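Local coordinates for protein NRD1 (Saccharomyces cerevisiae, PDB 3CLJ) that binds the phosphorylated C-terminal domain of RNA polymerase II through its CTD-interacting domain, as part of the Nrd1-Nab3-Sen1 transcription termination complex, at residues Q4-T9 / I43-D48; T30-H35 / D66-A71; I47-L52 / L62-S67; L73-S78 / G88-A93. One frame throughout, in Å; residues are numbered along the deposited sequence.

How the contacts relate
The four contacts join consecutive and nearby helices of one all-helical CID domain. Contact 3 lies closest to the centre of the chain and all its touching residues are buried. Contacts 1 and 2 are partly buried: contact 1 adds the Phe6 ring to aliphatic groups, and contact 2 is wholly aliphatic. Contact 4 is a surface contact, where a cysteine meets a glutamate and a threonine. Contacts 1 and 3 share helix 39-52. Contacts 2, 3 and 4 all use helix 58-77, at successive places along it. Ile46 links the inner contacts: its CG2 meets Ile64 of contact 3 and its CD1 meets Ile68 of contact 2. No hydrogen bond crosses any of the four.

Contact 1 of 4, residues Q4-T9 / I43-D48; sequences QNFVAT and ISLIID
Leu45 sends one methyl, CD2, into the angle between Phe6 and Val7. Its CD2 lies 3.7 Å from Val7 CG2, the shortest approach here, and 4.0 Å from Phe6 CE2. The Phe6 ring offers its edge, with the Leu45 methyl near the ring plane. At the end of the same edge, Phe6 CZ meets Ile46 CG2 at 4.0 Å. Phe6 CG stands anti to the backbone N (chi1 -178°), and this carries the ring across to helix 39-52. Phe6 and Ile46 are the buried pair. Val7 and Leu45 are partly exposed and form the side nearer solvent, where one methyl from each still packs closely. The two helix segments run almost parallel, 9° apart, with their axes 11.4 Å from each other. At that spacing the side chains span the gap. Apolar packing thus joins helix 3-11 to helix 39-52 in the all-helical CID fold. Behind the contact, Thr9 OG1 bonds to Asn5 O at 2.7 Å, while Thr9 N reaches that oxygen from the opposite face of its plane. Lys27 NZ also bonds to Thr9 OG1 and to Asn5 OD1. Helix 3-11 rests on helix 22-34 as well, with Phe6 against Leu28 and against the Tyr31 ring, its plane turned by about 35°. Beyond Ile46 comes helix 58-77, where Ile64 packs on the same Ile46 methyl, CG2, while Ile65 and Ile68 meet its CD1.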
# COMPACT_ATOMS: atom_id res chain seq x y z
N GLN A 4 -9.32 17.12 -0.61
CA GLN A 4 -8.29 17.93 -0.00
C GLN A 4 -7.95 17.47 1.40
O GLN A 4 -6.79 17.48 1.76
CB GLN A 4 -8.63 19.44 -0.02
CG GLN A 4 -7.79 20.27 -1.03
CD GLN A 4 -6.41 19.67 -1.33
OE1 GLN A 4 -5.63 19.28 -0.42
NE2 GLN A 4 -6.13 19.53 -2.62
N ASN A 5 -8.95 17.07 2.19
CA ASN A 5 -8.72 16.44 3.51
C ASN A 5 -7.92 15.13 3.39
O ASN A 5 -7.06 14.84 4.23
CB ASN A 5 -10.07 16.21 4.23
CG ASN A 5 -9.93 15.76 5.69
OD1 ASN A 5 -8.94 15.16 6.10
ND2 ASN A 5 -10.97 16.01 6.49
N PHE A 6 -8.21 14.33 2.36
CA PHE A 6 -7.47 13.11 2.10
C PHE A 6 -5.96 13.37 1.83
O PHE A 6 -5.09 12.73 2.42
CB PHE A 6 -8.06 12.32 0.93
CG PHE A 6 -7.34 11.01 0.66
CD1 PHE A 6 -7.70 9.83 1.33
CD2 PHE A 6 -6.25 10.95 -0.24
CE1 PHE A 6 -7.04 8.62 1.08
CE2 PHE A 6 -5.60 9.76 -0.48
CZ PHE A 6 -6.00 8.58 0.20
N VAL A 7 -5.70 14.32 0.94
CA VAL A 7 -4.33 14.76 0.61
C VAL A 7 -3.58 15.23 1.86
O VAL A 7 -2.50 14.70 2.15
CB VAL A 7 -4.34 15.84 -0.51
CG1 VAL A 7 -2.97 16.46 -0.73
CG2 VAL A 7 -4.82 15.26 -1.79
N ALA A 8 -4.16 16.19 2.60
CA ALA A 8 -3.59 16.67 3.86
C ALA A 8 -3.38 15.55 4.90
O ALA A 8 -2.37 15.55 5.59
CB ALA A 8 -4.43 17.91 4.48
N THR A 9 -4.31 14.60 4.99
CA THR A 9 -4.18 13.51 5.96
C THR A 9 -3.04 12.53 5.55
O THR A 9 -2.22 12.12 6.40
CB THR A 9 -5.52 12.75 6.12
OG1 THR A 9 -6.51 13.68 6.61
CG2 THR A 9 -5.40 11.56 7.06
N ILE A 43 -5.22 6.17 -5.60
CA ILE A 43 -4.23 5.13 -5.83
C ILE A 43 -2.87 5.74 -6.26
O ILE A 43 -1.83 5.38 -5.66
CB ILE A 43 -4.80 4.03 -6.81
CG1 ILE A 43 -5.98 3.25 -6.13
CG2 ILE A 43 -3.70 3.08 -7.36
CD1 ILE A 43 -5.55 2.30 -5.02
N SER A 44 -2.90 6.67 -7.21
CA SER A 44 -1.67 7.37 -7.64
C SER A 44 -1.01 8.09 -6.46
O SER A 44 0.20 7.93 -6.22
CB SER A 44 -1.90 8.30 -8.86
OG SER A 44 -2.44 9.56 -8.49
N LEU A 45 -1.81 8.77 -5.64
CA LEU A 45 -1.24 9.41 -4.46
C LEU A 45 -0.57 8.48 -3.45
O LEU A 45 0.53 8.79 -2.97
CB LEU A 45 -2.21 10.39 -3.79
CG LEU A 45 -1.65 11.24 -2.63
CD1 LEU A 45 -0.40 12.10 -3.04
CD2 LEU A 45 -2.75 12.17 -2.00
N ILE A 46 -1.19 7.33 -3.14
CA ILE A 46 -0.63 6.43 -2.15
C ILE A 46 0.58 5.69 -2.71
O ILE A 46 1.48 5.35 -1.97
CB ILE A 46 -1.72 5.49 -1.47
CG1 ILE A 46 -2.19 4.33 -2.38
CG2 ILE A 46 -2.88 6.36 -0.86
CD1 ILE A 46 -3.17 3.33 -1.71
N ILE A 47 0.57 5.42 -4.01
CA ILE A 47 1.75 4.90 -4.75
C ILE A 47 2.92 5.86 -4.63
O ILE A 47 4.05 5.47 -4.30
CB ILE A 47 1.41 4.62 -6.24
CG1 ILE A 47 0.46 3.39 -6.33
CG2 ILE A 47 2.68 4.33 -7.04
CD1 ILE A 47 -0.11 3.12 -7.72
N ASP A 48 2.64 7.14 -4.88
CA ASP A 48 3.64 8.18 -4.87
C ASP A 48 4.13 8.47 -3.44
O ASP A 48 5.30 8.81 -3.23
CB ASP A 48 3.08 9.42 -5.57
CG ASP A 48 2.97 9.24 -7.10
OD1 ASP A 48 3.63 8.33 -7.65
OD2 ASP A 48 2.30 10.05 -7.80

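Contact 2 of 4, residues T30-H35 / D66-A71; sequences TYALDH and DSIGRA
The backbones come nearest at Ala32 and Ile68, whose CA atoms are 6.8 Å apart, and next at Leu33 and Ala71. Segment 30-35 holds the last turn of helix 22-34. Segment 66-71 is an inner part of helix 58-77. Aliphatic packing joins these two helices of the CID fold, and the close spacing suits the small residue on each side. Ala32 CB points at helix 58-77 and is embraced by Ile68: CG1 and CD1 of Ile68 are each 3.9 Å from Ala32 CB, and CG2 is at a similar distance. Leu33 works the other way round. Its branched end straddles the Ala71 methyl, with Leu33 CD2 3.9 Å from Ala71 CB and CD1 a little farther. Leu33 CG lies anti to the carbonyl carbon (chi1 -70°), which brings the branch to this methyl. On the far side of helix 58-77, Arg70 NE meets Asp66 OD1 and Arg70 NH2 meets Asp66 OD2, both at 2.8 Å and nearly straight. The carboxylate lies in the guanidinium plane; its oxygens are met on their syn sides, about 31° out of the carboxylate plane. Trp127 of helix 114-130 also bonds to Asp66 OD1. Farther along helix 58-77, Leu33 packs on Tyr72 and Glu75. Toward helix 3-11, Tyr31 meets the Phe6 ring.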
# COMPACT_ATOMS: atom_id res chain seq x y z
N THR A 30 -11.40 4.42 4.96
CA THR A 30 -12.82 4.76 4.89
C THR A 30 -13.10 5.74 3.74
O THR A 30 -14.07 5.56 2.99
CB THR A 30 -13.34 5.26 6.24
OG1 THR A 30 -13.19 4.18 7.17
CG2 THR A 30 -14.85 5.66 6.16
N TYR A 31 -12.22 6.72 3.57
CA TYR A 31 -12.36 7.63 2.46
C TYR A 31 -12.27 6.85 1.14
O TYR A 31 -13.05 7.10 0.22
CB TYR A 31 -11.31 8.75 2.50
CG TYR A 31 -11.51 9.72 1.34
CD1 TYR A 31 -12.29 10.84 1.51
CD2 TYR A 31 -10.95 9.47 0.07
CE1 TYR A 31 -12.51 11.74 0.47
CE2 TYR A 31 -11.18 10.34 -0.99
CZ TYR A 31 -11.98 11.48 -0.78
OH TYR A 31 -12.24 12.39 -1.79
N ALA A 32 -11.30 5.94 1.03
CA ALA A 32 -11.10 5.19 -0.22
C ALA A 32 -12.36 4.40 -0.64
O ALA A 32 -12.73 4.38 -1.83
CB ALA A 32 -9.85 4.27 -0.12
N LEU A 33 -12.99 3.74 0.33
CA LEU A 33 -14.21 2.93 0.09
C LEU A 33 -15.47 3.77 -0.22
O LEU A 33 -16.39 3.32 -0.92
CB LEU A 33 -14.46 2.00 1.27
CG LEU A 33 -13.54 0.80 1.53
CD1 LEU A 33 -13.88 0.30 2.98
CD2 LEU A 33 -13.75 -0.34 0.51
N ASP A 34 -15.49 4.99 0.30
CA ASP A 34 -16.56 5.94 0.06
C ASP A 34 -16.44 6.66 -1.28
O ASP A 34 -17.38 7.31 -1.72
CB ASP A 34 -16.54 7.00 1.16
CG ASP A 34 -17.14 6.51 2.45
OD1 ASP A 34 -17.65 5.37 2.51
OD2 ASP A 34 -17.10 7.29 3.43
N HIS A 35 -15.26 6.59 -1.91
CA HIS A 35 -15.02 7.37 -3.11
C HIS A 35 -14.28 6.48 -4.12
O HIS A 35 -13.24 6.86 -4.67
CB HIS A 35 -14.23 8.65 -2.76
CG HIS A 35 -14.93 9.57 -1.80
ND1 HIS A 35 -15.84 10.52 -2.19
CD2 HIS A 35 -14.86 9.67 -0.45
CE1 HIS A 35 -16.31 11.17 -1.13
NE2 HIS A 35 -15.72 10.66 -0.05
N ASP A 66 -1.72 -1.92 2.03
CA ASP A 66 -2.35 -3.09 2.59
C ASP A 66 -3.79 -2.84 2.96
O ASP A 66 -4.65 -3.64 2.68
CB ASP A 66 -1.61 -3.57 3.88
CG ASP A 66 -2.26 -4.76 4.52
OD1 ASP A 66 -2.37 -5.82 3.87
OD2 ASP A 66 -2.72 -4.67 5.68
N SER A 67 -4.03 -1.75 3.66
CA SER A 67 -5.35 -1.46 4.18
C SER A 67 -6.37 -1.17 3.05
O SER A 67 -7.44 -1.75 3.00
CB SER A 67 -5.27 -0.26 5.13
OG SER A 67 -6.53 -0.07 5.77
N ILE A 68 -6.00 -0.26 2.15
CA ILE A 68 -6.84 0.11 1.06
C ILE A 68 -6.91 -1.06 0.05
O ILE A 68 -8.00 -1.46 -0.39
CB ILE A 68 -6.34 1.45 0.43
CG1 ILE A 68 -6.70 2.62 1.36
CG2 ILE A 68 -6.96 1.65 -1.02
CD1 ILE A 68 -6.08 4.01 0.91
N GLY A 69 -5.76 -1.66 -0.24
CA GLY A 69 -5.76 -2.79 -1.13
C GLY A 69 -6.63 -3.95 -0.73
O GLY A 69 -7.34 -4.51 -1.60
N ARG A 70 -6.59 -4.35 0.57
CA ARG A 70 -7.37 -5.52 1.01
C ARG A 70 -8.83 -5.10 1.22
O ARG A 70 -9.71 -5.92 1.04
CB ARG A 70 -6.79 -6.29 2.24
CG ARG A 70 -5.55 -7.23 1.97
CD ARG A 70 -5.07 -8.11 3.23
NE ARG A 70 -4.74 -7.22 4.34
CZ ARG A 70 -5.54 -6.92 5.37
NH1 ARG A 70 -6.73 -7.52 5.52
NH2 ARG A 70 -5.16 -6.00 6.22
N ALA A 71 -9.08 -3.82 1.54
CA ALA A 71 -10.48 -3.31 1.60
C ALA A 71 -11.16 -3.37 0.22
O ALA A 71 -12.28 -3.84 0.08
CB ALA A 71 -10.57 -1.90 2.20

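Contact 3 of 4, residues I47-L52 / L62-S67; sequences IDYSRL and LYIIDS
Tyr49 and Ile64 meet at about a right angle. The Ile64 CD1 methyl lies 3.8 Å from Tyr49 CE2 and nearly as close to CD2, so it meets the CD2-CE2 bond of the ring obliquely. With chi1 at 176° the tyrosine extends away from its own backbone N, over the gap to Ile64. Next along, Ser50 CB faces Ile65 CD1 at 4.2 Å. The Ser50 OG atom is near Leu62 CD2, at 4.3 Å. Each of these isoleucines reaches over with its longer branch. Helices 39-52 and 58-77 are consecutive and antiparallel. Between segments 47-52 and 62-67 the crossing angle is -161° and the axes are 9.7 Å apart. The two helices form a helical hairpin of the kind that builds the right-handed superhelix of CID domains. The small Ser50 sits where the backbones are nearest, opposite Leu62. Its buried hydroxyl is bonded to Ser61 OG, and Lys58 NZ bonds to Ser50 O, so both polar groups are satisfied close to the turn. Outside this layer, Phe13 covers both Tyr49 and Ile64, Leu104 packs on Ile65, and Leu123 lies against Leu62. On the far side of helix 39-52, Arg51 NH1 reaches Asp48 OD1 at 3.0 Å, with a bent N-H...O angle of 138°. Ile47 CG2 lies under the centre of the guanidinium face, and Glu103 forms a second salt bridge to Arg51 NE.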
# COMPACT_ATOMS: atom_id res chain seq x y z
N ILE A 47 0.57 5.42 -4.01
CA ILE A 47 1.75 4.90 -4.75
C ILE A 47 2.92 5.86 -4.63
O ILE A 47 4.05 5.47 -4.30
CB ILE A 47 1.41 4.62 -6.24
CG1 ILE A 47 0.46 3.39 -6.33
CG2 ILE A 47 2.68 4.33 -7.04
CD1 ILE A 47 -0.11 3.12 -7.72
N ASP A 48 2.64 7.14 -4.88
CA ASP A 48 3.64 8.18 -4.87
C ASP A 48 4.13 8.47 -3.44
O ASP A 48 5.30 8.81 -3.23
CB ASP A 48 3.08 9.42 -5.57
CG ASP A 48 2.97 9.24 -7.10
OD1 ASP A 48 3.63 8.33 -7.65
OD2 ASP A 48 2.30 10.05 -7.80
N TYR A 49 3.23 8.37 -2.48
CA TYR A 49 3.62 8.51 -1.10
C TYR A 49 4.68 7.43 -0.75
O TYR A 49 5.71 7.71 -0.15
CB TYR A 49 2.40 8.38 -0.15
CG TYR A 49 2.87 8.43 1.26
CD1 TYR A 49 3.34 9.64 1.81
CD2 TYR A 49 2.94 7.26 2.03
CE1 TYR A 49 3.81 9.69 3.14
CE2 TYR A 49 3.37 7.29 3.34
CZ TYR A 49 3.87 8.50 3.87
OH TYR A 49 4.37 8.52 5.16
N SER A 50 4.41 6.19 -1.14
CA SER A 50 5.39 5.09 -1.01
C SER A 50 6.76 5.38 -1.66
O SER A 50 7.82 5.06 -1.12
CB SER A 50 4.80 3.79 -1.61
OG SER A 50 5.53 2.65 -1.16
N ARG A 51 6.69 5.90 -2.88
CA ARG A 51 7.89 6.28 -3.64
C ARG A 51 8.75 7.35 -3.00
O ARG A 51 9.96 7.30 -3.13
CB ARG A 51 7.52 6.78 -5.03
CG ARG A 51 7.04 5.68 -5.90
CD ARG A 51 6.54 6.28 -7.19
NE ARG A 51 6.39 5.20 -8.18
CZ ARG A 51 5.56 5.23 -9.23
NH1 ARG A 51 4.82 6.33 -9.47
NH2 ARG A 51 5.55 4.20 -10.08
N LEU A 52 8.12 8.29 -2.31
CA LEU A 52 8.77 9.53 -1.94
C LEU A 52 8.96 9.74 -0.43
O LEU A 52 9.63 10.68 -0.03
CB LEU A 52 7.94 10.71 -2.51
CG LEU A 52 7.90 10.77 -4.07
CD1 LEU A 52 6.84 11.76 -4.63
CD2 LEU A 52 9.27 11.01 -4.68
N LEU A 62 3.47 0.93 2.97
CA LEU A 62 2.95 -0.40 2.58
C LEU A 62 1.72 -0.82 3.43
O LEU A 62 0.83 -1.56 2.94
CB LEU A 62 4.08 -1.46 2.65
CG LEU A 62 5.20 -1.26 1.61
CD1 LEU A 62 6.38 -2.23 1.91
CD2 LEU A 62 4.78 -1.35 0.14
N TYR A 63 1.67 -0.35 4.68
CA TYR A 63 0.47 -0.51 5.54
C TYR A 63 -0.73 0.24 4.93
O TYR A 63 -1.88 -0.24 4.94
CB TYR A 63 0.71 -0.02 6.96
CG TYR A 63 1.60 -0.94 7.83
CD1 TYR A 63 1.91 -2.26 7.43
CD2 TYR A 63 2.09 -0.48 9.05
CE1 TYR A 63 2.70 -3.09 8.26
CE2 TYR A 63 2.87 -1.27 9.86
CZ TYR A 63 3.17 -2.58 9.48
OH TYR A 63 3.93 -3.34 10.32
N ILE A 64 -0.48 1.43 4.39
CA ILE A 64 -1.56 2.18 3.77
C ILE A 64 -2.11 1.42 2.54
O ILE A 64 -3.33 1.29 2.36
CB ILE A 64 -1.09 3.61 3.34
CG1 ILE A 64 -0.93 4.55 4.54
CG2 ILE A 64 -2.14 4.28 2.40
CD1 ILE A 64 -0.04 5.86 4.22
N ILE A 65 -1.20 0.93 1.70
CA ILE A 65 -1.55 0.05 0.57
C ILE A 65 -2.21 -1.29 0.96
O ILE A 65 -3.14 -1.78 0.27
CB ILE A 65 -0.28 -0.15 -0.37
CG1 ILE A 65 0.06 1.17 -1.05
CG2 ILE A 65 -0.48 -1.35 -1.36
CD1 ILE A 65 1.51 1.24 -1.58
N ASP A 66 -1.72 -1.92 2.03
CA ASP A 66 -2.35 -3.09 2.59
C ASP A 66 -3.79 -2.84 2.96
O ASP A 66 -4.65 -3.64 2.68
CB ASP A 66 -1.61 -3.57 3.88
CG ASP A 66 -2.26 -4.76 4.52
OD1 ASP A 66 -2.37 -5.82 3.87
OD2 ASP A 66 -2.72 -4.67 5.68
N SER A 67 -4.03 -1.75 3.66
CA SER A 67 -5.35 -1.46 4.18
C SER A 67 -6.37 -1.17 3.05
O SER A 67 -7.44 -1.75 3.00
CB SER A 67 -5.27 -0.26 5.13
OG SER A 67 -6.53 -0.07 5.77

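Contact 4 of 4, residues L73-S78 / G88-A93; sequences LDETRS and GTCAHA
Cys90 leads from helix 90-111 to the end of helix 58-77, where it meets Glu75 and Thr76. Its CB comes first and lies 3.8 Å from Thr76 OG1. Its tip, SG, goes further and is 3.5 Å from Glu75 CB and 4.1 Å from Glu75 CG. A chi1 of -60° swings SG away from its own carbonyl and toward the stem of Glu75. The Glu75 chain then bends at chi2 (-63°), so its carboxylate leads away from the sulfur. Thr76 OG1 also faces Ala91 N, at 3.9 Å, too far for a hydrogen bond. The contact joins two consecutive helices of the CID fold across the loop between them, part of which is not modelled. Helix 90-111 begins here with an N-cap: Thr89 OG1 accepts from His92 N at 3.3 Å, with an angle of 160°. A glycerol, probably from the crystallisation liquor, bonds to the N atoms of Cys90 and Ala91 at the same helix start. Cys90 packs as well on Tyr72 and Ile36, and Ile94 lies against Thr76. Glu39 OE1 takes bonds from Gly88 N and His92 ND1, linking the helix start to helix 39-52.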
# COMPACT_ATOMS: atom_id res chain seq x y z
N LEU A 73 -10.12 -5.24 -2.34
CA LEU A 73 -10.14 -6.69 -2.62
C LEU A 73 -11.37 -7.34 -2.02
O LEU A 73 -11.95 -8.24 -2.63
CB LEU A 73 -8.86 -7.42 -2.15
CG LEU A 73 -8.72 -8.93 -2.44
CD1 LEU A 73 -8.81 -9.21 -3.95
CD2 LEU A 73 -7.47 -9.56 -1.84
N ASP A 74 -11.78 -6.88 -0.84
CA ASP A 74 -13.07 -7.35 -0.32
C ASP A 74 -14.30 -6.87 -1.09
O ASP A 74 -15.24 -7.63 -1.23
CB ASP A 74 -13.23 -7.04 1.16
CG ASP A 74 -12.49 -8.02 2.02
OD1 ASP A 74 -12.25 -9.19 1.56
OD2 ASP A 74 -12.16 -7.61 3.16
N GLU A 75 -14.30 -5.62 -1.54
CA GLU A 75 -15.40 -5.08 -2.34
C GLU A 75 -15.58 -5.82 -3.68
O GLU A 75 -16.69 -6.07 -4.13
CB GLU A 75 -15.18 -3.60 -2.60
CG GLU A 75 -15.46 -2.72 -1.44
CD GLU A 75 -16.90 -2.76 -1.00
OE1 GLU A 75 -17.81 -2.69 -1.86
OE2 GLU A 75 -17.13 -2.86 0.23
N THR A 76 -14.44 -6.11 -4.30
CA THR A 76 -14.30 -6.99 -5.45
C THR A 76 -14.97 -8.36 -5.25
O THR A 76 -15.68 -8.84 -6.15
CB THR A 76 -12.80 -7.11 -5.77
OG1 THR A 76 -12.49 -6.16 -6.79
CG2 THR A 76 -12.38 -8.52 -6.22
N ARG A 77 -14.79 -8.96 -4.07
CA ARG A 77 -15.32 -10.31 -3.76
C ARG A 77 -16.79 -10.37 -3.33
O ARG A 77 -17.42 -11.41 -3.48
CB ARG A 77 -14.44 -11.02 -2.73
CG ARG A 77 -13.19 -11.61 -3.34
CD ARG A 77 -12.05 -11.59 -2.37
NE ARG A 77 -10.90 -12.25 -2.96
CZ ARG A 77 -9.78 -12.55 -2.30
NH1 ARG A 77 -9.67 -12.23 -1.01
NH2 ARG A 77 -8.77 -13.16 -2.93
N SER A 78 -17.31 -9.25 -2.81
CA SER A 78 -18.69 -9.12 -2.31
C SER A 78 -19.75 -9.41 -3.39
O SER A 78 -20.91 -9.73 -3.08
CB SER A 78 -18.91 -7.73 -1.70
OG SER A 78 -19.02 -6.73 -2.70
N GLY A 88 -12.23 4.04 -11.78
CA GLY A 88 -13.39 4.18 -10.89
C GLY A 88 -13.98 2.84 -10.44
O GLY A 88 -15.12 2.79 -10.01
N THR A 89 -13.21 1.75 -10.56
CA THR A 89 -13.55 0.47 -9.93
C THR A 89 -12.42 -0.03 -8.98
O THR A 89 -11.24 0.33 -9.15
CB THR A 89 -13.91 -0.67 -10.95
OG1 THR A 89 -12.75 -1.08 -11.69
CG2 THR A 89 -15.04 -0.26 -11.90
N CYS A 90 -12.79 -0.85 -7.99
CA CYS A 90 -11.85 -1.58 -7.15
C CYS A 90 -10.91 -2.50 -7.93
O CYS A 90 -9.77 -2.68 -7.55
CB CYS A 90 -12.58 -2.41 -6.08
SG CYS A 90 -13.62 -1.48 -4.94
N ALA A 91 -11.41 -3.11 -9.00
CA ALA A 91 -10.59 -4.01 -9.81
C ALA A 91 -9.42 -3.26 -10.45
O ALA A 91 -8.29 -3.74 -10.43
CB ALA A 91 -11.45 -4.68 -10.86
N HIS A 92 -9.70 -2.08 -11.00
CA HIS A 92 -8.69 -1.22 -11.63
C HIS A 92 -7.66 -0.75 -10.57
O HIS A 92 -6.44 -0.84 -10.80
CB HIS A 92 -9.38 -0.04 -12.31
CG HIS A 92 -8.44 0.91 -12.98
ND1 HIS A 92 -8.16 2.16 -12.46
CD2 HIS A 92 -7.71 0.79 -14.11
CE1 HIS A 92 -7.29 2.77 -13.25
NE2 HIS A 92 -7.01 1.96 -14.26
N ALA A 93 -8.16 -0.28 -9.44
CA ALA A 93 -7.31 0.16 -8.33
C ALA A 93 -6.30 -0.92 -7.97
O ALA A 93 -5.10 -0.63 -7.85
CB ALA A 93 -8.16 0.55 -7.11